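Local coordinates for E3 SUMO-protein ligase SIZ2 (PDB 6U75), which is a PIAS-family SUMO E3 ligase that promotes SUMO attachment to target proteins and binds double-stranded DNA, represented here by its PINIT and SP-RING part, at residues K45-Y50 with I136-S141; G57-F62 with E129-C134; P75-L80 with H122-D127. All blocks are in the same frame, centred on the assembly; numbering follows the deposited sequence.

Contact 1: K45-Y50 with I136-S141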
# COMPACT_ATOMS: atom_id res chain seq x y z
N LYS A 45 -18.94 7.70 -13.61
CA LYS A 45 -19.33 6.85 -14.73
C LYS A 45 -18.41 7.03 -15.94
O LYS A 45 -18.40 6.16 -16.81
CB LYS A 45 -20.78 7.14 -15.12
CG LYS A 45 -21.79 6.57 -14.14
CD LYS A 45 -23.02 7.45 -13.99
CE LYS A 45 -24.00 6.86 -12.99
NZ LYS A 45 -23.37 6.56 -11.67
N SER A 46 -17.64 8.11 -15.99
CA SER A 46 -16.80 8.38 -17.15
C SER A 46 -15.57 7.49 -17.20
O SER A 46 -14.96 7.36 -18.26
CB SER A 46 -16.36 9.85 -17.16
OG SER A 46 -15.33 10.08 -16.22
N ASN A 47 -15.19 6.88 -16.08
CA ASN A 47 -13.98 6.07 -16.03
C ASN A 47 -14.19 4.94 -15.02
O ASN A 47 -14.55 5.20 -13.87
CB ASN A 47 -12.76 6.91 -15.65
CG ASN A 47 -11.45 6.19 -15.91
OD1 ASN A 47 -11.36 4.98 -15.77
ND2 ASN A 47 -10.43 6.95 -16.29
N LYS A 48 -13.95 3.71 -15.46
CA LYS A 48 -14.19 2.54 -14.62
C LYS A 48 -13.28 2.51 -13.40
O LYS A 48 -13.60 1.82 -12.42
CB LYS A 48 -14.00 1.26 -15.44
CG LYS A 48 -14.80 1.22 -16.74
CD LYS A 48 -14.00 0.61 -17.88
CE LYS A 48 -12.84 1.50 -18.32
NZ LYS A 48 -13.28 2.85 -18.76
N SER A 49 -12.15 3.21 -13.44
CA SER A 49 -11.18 3.20 -12.35
C SER A 49 -11.44 4.28 -11.31
O SER A 49 -10.64 4.42 -10.38
CB SER A 49 -9.77 3.35 -12.91
OG SER A 49 -9.41 2.25 -13.72
N TYR A 50 -12.52 5.04 -11.44
CA TYR A 50 -12.83 6.10 -10.49
C TYR A 50 -13.77 5.56 -9.41
O TYR A 50 -14.82 4.98 -9.72
CB TYR A 50 -13.47 7.30 -11.19
CG TYR A 50 -12.52 8.10 -12.06
CD1 TYR A 50 -11.18 7.75 -12.18
CD2 TYR A 50 -12.97 9.22 -12.75
CE1 TYR A 50 -10.32 8.49 -12.97
CE2 TYR A 50 -12.12 9.96 -13.54
CZ TYR A 50 -10.80 9.60 -13.65
OH TYR A 50 -9.94 10.33 -14.44
N ILE A 136 -13.05 11.56 -4.74
CA ILE A 136 -13.05 10.72 -5.93
C ILE A 136 -11.59 10.46 -6.30
O ILE A 136 -10.75 11.37 -6.27
CB ILE A 136 -13.82 11.38 -7.08
CG1 ILE A 136 -15.27 11.63 -6.64
CG2 ILE A 136 -13.78 10.51 -8.33
CD1 ILE A 136 -16.21 12.03 -7.75
N VAL A 137 -11.28 9.21 -6.61
CA VAL A 137 -9.90 8.79 -6.83
C VAL A 137 -9.85 7.80 -7.98
O VAL A 137 -10.78 7.03 -8.20
CB VAL A 137 -9.28 8.17 -5.56
CG1 VAL A 137 -9.37 9.13 -4.39
CG2 VAL A 137 -9.96 6.85 -5.23
N GLU A 138 -8.74 7.84 -8.71
CA GLU A 138 -8.42 6.80 -9.69
C GLU A 138 -7.60 5.73 -8.98
O GLU A 138 -6.56 6.04 -8.38
CB GLU A 138 -7.65 7.39 -10.87
CG GLU A 138 -7.45 6.40 -12.02
CD GLU A 138 -6.68 7.00 -13.17
OE1 GLU A 138 -5.72 6.35 -13.64
OE2 GLU A 138 -7.02 8.12 -13.60
N VAL A 139 -8.07 4.49 -9.04
CA VAL A 139 -7.43 3.37 -8.36
C VAL A 139 -6.59 2.59 -9.36
O VAL A 139 -6.90 2.55 -10.56
CB VAL A 139 -8.45 2.46 -7.66
CG1 VAL A 139 -9.29 3.25 -6.67
CG2 VAL A 139 -9.35 1.77 -8.69
N PHE A 140 -5.53 1.97 -8.87
CA PHE A 140 -4.63 1.16 -9.68
C PHE A 140 -4.42 -0.18 -9.00
O PHE A 140 -4.22 -0.24 -7.78
CB PHE A 140 -3.29 1.86 -9.89
CG PHE A 140 -3.41 3.24 -10.48
CD1 PHE A 140 -3.37 3.43 -11.85
CD2 PHE A 140 -3.56 4.34 -9.66
CE1 PHE A 140 -3.48 4.69 -12.39
CE2 PHE A 140 -3.67 5.61 -10.20
CZ PHE A 140 -3.63 5.78 -11.56
N SER A 141 -4.45 -1.24 -9.79
CA SER A 141 -4.30 -2.58 -9.25
C SER A 141 -2.83 -2.97 -9.18
O SER A 141 -1.98 -2.36 -9.83
CB SER A 141 -5.06 -3.59 -10.11
OG SER A 141 -4.37 -3.82 -11.33

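Contact 2: G57-F62 with E129-C134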
# COMPACT_ATOMS: atom_id res chain seq x y z
N GLY A 57 -7.82 10.44 9.12
CA GLY A 57 -6.46 10.69 9.54
C GLY A 57 -6.42 11.34 10.91
O GLY A 57 -7.40 11.91 11.38
N PHE A 58 -5.25 11.24 11.55
CA PHE A 58 -5.05 11.92 12.82
C PHE A 58 -5.08 13.43 12.60
O PHE A 58 -4.40 13.95 11.72
CB PHE A 58 -3.71 11.50 13.44
CG PHE A 58 -3.74 10.15 14.09
CD1 PHE A 58 -4.78 9.77 14.92
CD2 PHE A 58 -2.71 9.24 13.88
CE1 PHE A 58 -4.80 8.52 15.52
CE2 PHE A 58 -2.72 8.00 14.47
CZ PHE A 58 -3.77 7.64 15.29
N SER A 59 -5.87 14.12 13.42
CA SER A 59 -6.04 15.57 13.32
C SER A 59 -5.14 16.21 14.38
O SER A 59 -5.54 16.39 15.53
CB SER A 59 -7.50 15.96 13.51
OG SER A 59 -7.65 17.36 13.54
N ILE A 60 -3.92 16.55 13.98
CA ILE A 60 -2.97 17.18 14.89
C ILE A 60 -3.49 18.58 15.20
O ILE A 60 -3.65 19.40 14.28
CB ILE A 60 -1.56 17.23 14.28
CG1 ILE A 60 -1.10 15.81 13.92
CG2 ILE A 60 -0.58 17.88 15.26
CD1 ILE A 60 0.29 15.73 13.34
N PRO A 61 -3.77 18.91 16.45
CA PRO A 61 -4.33 20.23 16.78
C PRO A 61 -3.24 21.28 16.94
O PRO A 61 -2.04 20.99 16.93
CB PRO A 61 -5.05 19.98 18.10
CG PRO A 61 -4.22 18.93 18.76
CD PRO A 61 -3.64 18.07 17.66
N PHE A 62 -3.68 22.53 17.08
CA PHE A 62 -2.85 23.69 17.37
C PHE A 62 -2.02 24.14 16.17
O PHE A 62 -1.28 25.12 16.28
CB PHE A 62 -1.91 23.44 18.55
CG PHE A 62 -2.57 22.79 19.72
CD1 PHE A 62 -3.83 23.20 20.14
CD2 PHE A 62 -1.96 21.75 20.40
CE1 PHE A 62 -4.45 22.59 21.21
CE2 PHE A 62 -2.57 21.13 21.47
CZ PHE A 62 -3.82 21.56 21.88
N GLU A 129 -8.25 13.22 18.16
CA GLU A 129 -9.13 13.83 17.18
C GLU A 129 -8.80 13.33 15.78
O GLU A 129 -7.64 13.06 15.46
CB GLU A 129 -9.02 15.36 17.23
CG GLU A 129 -9.43 15.96 18.56
CD GLU A 129 -9.31 17.47 18.58
OE1 GLU A 129 -9.01 18.03 19.65
OE2 GLU A 129 -9.53 18.10 17.52
N TYR A 130 -9.83 13.19 14.95
CA TYR A 130 -9.68 12.65 13.61
C TYR A 130 -10.27 13.61 12.58
O TYR A 130 -11.21 14.36 12.88
CB TYR A 130 -10.35 11.28 13.47
CG TYR A 130 -9.67 10.18 14.26
CD1 TYR A 130 -10.05 9.91 15.57
CD2 TYR A 130 -8.67 9.40 13.70
CE1 TYR A 130 -9.43 8.91 16.30
CE2 TYR A 130 -8.05 8.40 14.41
CZ TYR A 130 -8.44 8.15 15.71
OH TYR A 130 -7.83 7.15 16.43
N SER A 131 -9.71 13.58 11.38
CA SER A 131 -10.25 14.28 10.22
C SER A 131 -10.80 13.25 9.25
O SER A 131 -10.11 12.28 8.90
CB SER A 131 -9.18 15.13 9.54
OG SER A 131 -8.76 16.20 10.37
N ILE A 132 -12.04 13.46 8.81
CA ILE A 132 -12.74 12.58 7.89
C ILE A 132 -12.96 13.35 6.59
O ILE A 132 -13.50 14.46 6.61
CB ILE A 132 -14.08 12.11 8.47
CG1 ILE A 132 -13.87 11.33 9.78
CG2 ILE A 132 -14.85 11.27 7.46
CD1 ILE A 132 -13.19 9.99 9.60
N SER A 133 -12.54 12.75 5.48
CA SER A 133 -12.65 13.37 4.16
C SER A 133 -13.18 12.35 3.17
O SER A 133 -13.18 11.14 3.43
CB SER A 133 -11.30 13.91 3.68
OG SER A 133 -10.67 14.69 4.68
N CYS A 134 -13.63 12.84 2.02
CA CYS A 134 -14.10 11.98 0.94
C CYS A 134 -13.55 12.51 -0.37
O CYS A 134 -13.62 13.72 -0.64
CB CYS A 134 -15.62 11.92 0.88
SG CYS A 134 -16.39 11.25 2.37

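Contact 3: P75-L80 with H122-D127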
# COMPACT_ATOMS: atom_id res chain seq x y z
N PRO A 75 -10.27 5.55 13.66
CA PRO A 75 -10.40 5.19 15.08
C PRO A 75 -10.73 3.71 15.22
O PRO A 75 -11.67 3.21 14.59
CB PRO A 75 -11.54 6.08 15.57
CG PRO A 75 -12.33 6.39 14.35
CD PRO A 75 -11.35 6.44 13.21
N TYR A 76 -9.95 3.00 16.04
CA TYR A 76 -10.21 1.59 16.28
C TYR A 76 -10.68 1.39 17.71
O TYR A 76 -10.01 1.85 18.64
CB TYR A 76 -8.95 0.75 16.04
CG TYR A 76 -9.19 -0.73 16.25
CD1 TYR A 76 -9.78 -1.50 15.26
CD2 TYR A 76 -8.84 -1.35 17.44
CE1 TYR A 76 -10.01 -2.85 15.44
CE2 TYR A 76 -9.06 -2.70 17.64
CZ TYR A 76 -9.65 -3.44 16.64
OH TYR A 76 -9.88 -4.79 16.83
N PRO A 77 -11.82 0.71 17.93
CA PRO A 77 -12.72 0.14 16.92
C PRO A 77 -13.63 1.17 16.28
O PRO A 77 -13.84 2.25 16.84
CB PRO A 77 -13.54 -0.86 17.73
CG PRO A 77 -13.63 -0.22 19.07
CD PRO A 77 -12.29 0.42 19.30
N CYS A 78 -14.18 0.83 15.11
CA CYS A 78 -15.10 1.71 14.41
C CYS A 78 -16.10 0.86 13.64
O CYS A 78 -15.74 -0.18 13.09
CB CYS A 78 -14.37 2.65 13.44
SG CYS A 78 -13.21 1.80 12.34
N GLU A 79 -17.34 1.33 13.59
CA GLU A 79 -18.37 0.74 12.74
C GLU A 79 -18.86 1.82 11.79
O GLU A 79 -19.46 2.80 12.22
CB GLU A 79 -19.51 0.15 13.56
CG GLU A 79 -20.64 -0.43 12.72
CD GLU A 79 -21.43 -1.49 13.46
OE1 GLU A 79 -20.80 -2.37 14.08
OE2 GLU A 79 -22.68 -1.45 13.42
N LEU A 80 -18.58 1.64 10.50
CA LEU A 80 -19.00 2.58 9.47
C LEU A 80 -20.24 2.04 8.78
O LEU A 80 -20.27 0.89 8.34
CB LEU A 80 -17.89 2.80 8.44
CG LEU A 80 -16.61 3.46 8.96
CD1 LEU A 80 -15.47 3.23 7.99
CD2 LEU A 80 -16.84 4.95 9.18
N HIS A 122 -19.92 4.66 14.39
CA HIS A 122 -20.16 4.27 15.78
C HIS A 122 -18.85 3.85 16.43
O HIS A 122 -18.03 3.15 15.81
CB HIS A 122 -21.17 3.13 15.86
CG HIS A 122 -22.52 3.48 15.33
ND1 HIS A 122 -22.83 3.43 13.99
CD2 HIS A 122 -23.64 3.89 15.97
CE1 HIS A 122 -24.09 3.80 13.82
NE2 HIS A 122 -24.61 4.08 15.01
N TYR A 123 -18.66 4.28 17.67
CA TYR A 123 -17.41 4.04 18.39
C TYR A 123 -17.71 3.90 19.87
O TYR A 123 -18.74 4.36 20.37
CB TYR A 123 -16.42 5.18 18.16
CG TYR A 123 -17.02 6.54 18.48
CD1 TYR A 123 -16.98 7.04 19.78
CD2 TYR A 123 -17.63 7.30 17.50
CE1 TYR A 123 -17.52 8.27 20.08
CE2 TYR A 123 -18.18 8.53 17.79
CZ TYR A 123 -18.13 9.01 19.08
OH TYR A 123 -18.67 10.24 19.38
N LEU A 124 -16.78 3.25 20.58
CA LEU A 124 -16.86 3.12 22.03
C LEU A 124 -16.07 4.19 22.76
O LEU A 124 -16.26 4.35 23.97
CB LEU A 124 -16.36 1.74 22.46
CG LEU A 124 -17.02 0.55 21.76
CD1 LEU A 124 -16.44 -0.77 22.27
CD2 LEU A 124 -18.53 0.59 21.95
N ASN A 125 -15.18 4.90 22.07
CA ASN A 125 -14.34 5.92 22.67
C ASN A 125 -13.50 6.53 21.55
O ASN A 125 -13.38 5.97 20.46
CB ASN A 125 -13.43 5.34 23.75
CG ASN A 125 -12.50 4.27 23.22
OD1 ASN A 125 -12.89 3.11 23.07
ND2 ASN A 125 -11.26 4.66 22.92
N ILE A 126 -12.93 7.70 21.84
CA ILE A 126 -12.04 8.38 20.90
C ILE A 126 -10.95 9.06 21.73
O ILE A 126 -11.23 10.02 22.46
CB ILE A 126 -12.78 9.40 20.02
CG1 ILE A 126 -13.88 8.69 19.23
CG2 ILE A 126 -11.81 10.09 19.08
CD1 ILE A 126 -14.57 9.56 18.21
N ASP A 127 -9.72 8.57 21.61
CA ASP A 127 -8.60 9.11 22.37
C ASP A 127 -7.94 10.29 21.67
O ASP A 127 -7.34 11.14 22.34
CB ASP A 127 -7.54 8.02 22.60
CG ASP A 127 -8.09 6.84 23.37
OD1 ASP A 127 -9.32 6.79 23.59
OD2 ASP A 127 -7.29 5.96 23.75

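Contact 1: K45-Y50 with I136-S141
The ring of Y50 and the side chain of E138 make the main side-chain contact where strand 50-58 starts beside strand 130-139. E138 passes obliquely across the edge of the ring: CG lies in the ring plane, 3.7 Å from Y50 CE1, and the carboxylate, its plane turned 25° from the ring, brings E138 OE2 to 3.4 Å from Y50 CE1. E138 reaches this place because CG stands anti to the backbone N (chi1 -172°) and the chain continues extended. Y50 CB packs against I136 CG2.

The backbones meet as an antiparallel, non-hydrogen-bonded pair at Y50 and E138. Next to it, V139 N donates to S49 O at 2.9 Å, and E138 CA-H also faces that oxygen. In return Y50 CA sits 3.2 Å from V137 O, a second CA-H...O contact.

What positions S49 and Y50 is a type I turn from N47 to Y50 at the exit of helix 38-46. N47 OD1 accepts from S49 N at 3.0 Å, an Asx turn; the donor stands above the carbonyl plane. The same residue lays its CB over the centre of one face of the Y50 ring, and L43 and L44 of the helix touch the tyrosine as well. Were the ring cut back to an alanine here, N47 CB and the methylenes of E138 would probably lose the surface they rest on, and the glutamate could turn more easily.

Chemically, a single backbone hydrogen bond crosses between the segments, continued by V137 with K51, while aromatic and aliphatic surfaces join the helix-to-strand turn to the PINIT sheet.

Contact 2: G57-F62 with E129-C134
G57 and S131 face each other as an antiparallel hydrogen-bonded pair, and this is the firmly knit part of the contact. G57 N donates to S131 O at 2.9 Å, and S131 N returns a bond to G57 O. Two residues on, S59 N donates to E129 O at 2.9 Å.

Two side-chain groups close around this backbone. S59 CB lies 3.4 Å from S131 OG; with chi1 of S59 at 175°, its OG stands anti to the backbone N, on the same flank as the S131 hydroxyl. Both hydroxyls bond the carboxylate of E65, S59 OG to one oxygen and S131 OG to the other, and K20 makes a further, weak bond to S59 OG. The rings of F58 and Y130 lie side by side, pointing the same way, with centroids 5.3 Å apart and planes at 33°, an oblique pair joined through F58 CE1 and Y130 CE2. K128 adds a cation-pi contact to F58.

Toward P61 the contact loosens. The E129 side chain contributes little beyond CB, 4.0 Å from S59 O, and the chain of I60 to F62 turns outward to the exposed side of the protein.

The chemistry is therefore divided: backbone bonds set the register, the aromatic pair supplies apolar cover, and the two buried serine hydroxyls have a carboxylate to satisfy them, which in turn would probably be stabilised as an anion by these two bonds.

Contact 3: P75-L80 with H122-D127
Chi1 of E79 at 177° sets CG anti to the backbone N, and chi1 of H122 at -63° sets CG beside its own N; the strand pairing puts both side chains on one face of the sheet, and these torsions let them extend abreast from E79 CB and H122 CB, which lie 4.1 Å apart. The H122 ring is turned edge-on to the E79 carbonyl, with E79 O in the ring plane and 3.9 Å from H122 ND1, too far to count as a bond. The E79 carboxylate comes near the imidazole without touching it; if the histidine were protonated, the two could attract weakly.

Beneath these side chains the backbones pair closely. E79 N donates to H122 O at 3.0 Å, and H122 N to E79 O at 2.9 Å. C78 CA leans on H122 O as well, a longer CA-H...O contact.

Beyond C78 the two chains part. P77, which follows a cis peptide bond, sets its CG 4.3 Å from L124 CD1, and P77 O lies near Y123 CB. The Y123 ring receives I126 CD1 over the centre of one face, so the chain after the strand folds back against its own tyrosine. On the other flank of strand 117-123, H122 touches C29 and Y123 touches T30 of strand 28-34.

This is the frayed end of a regular antiparallel pair: strands 79-82 and 117-123 are the central neighbours of a four-stranded antiparallel sheet in the PINIT domain.

Overall arrangement
All three contacts belong to the PINIT domain, away from the zinc site of the SP-RING. Contacts 1 and 2 share strand 130-139 and its neighbour 50-58, pairing them near opposite ends, with centres about 25 Å apart. Contact 3 joins strands 79-82 and 117-123 of the second sheet; its centre is about 14 Å from that of contact 2, and the two meet where Y130 OH packs 3.5 Å from P75 CA. Contacts 1 and 3 do not touch. Along the chain the segments nest, contact 1 outermost, contact 2 within it and contact 3 innermost, so successive antiparallel pairings bring distant parts of the sequence together in one domain built from both sheets.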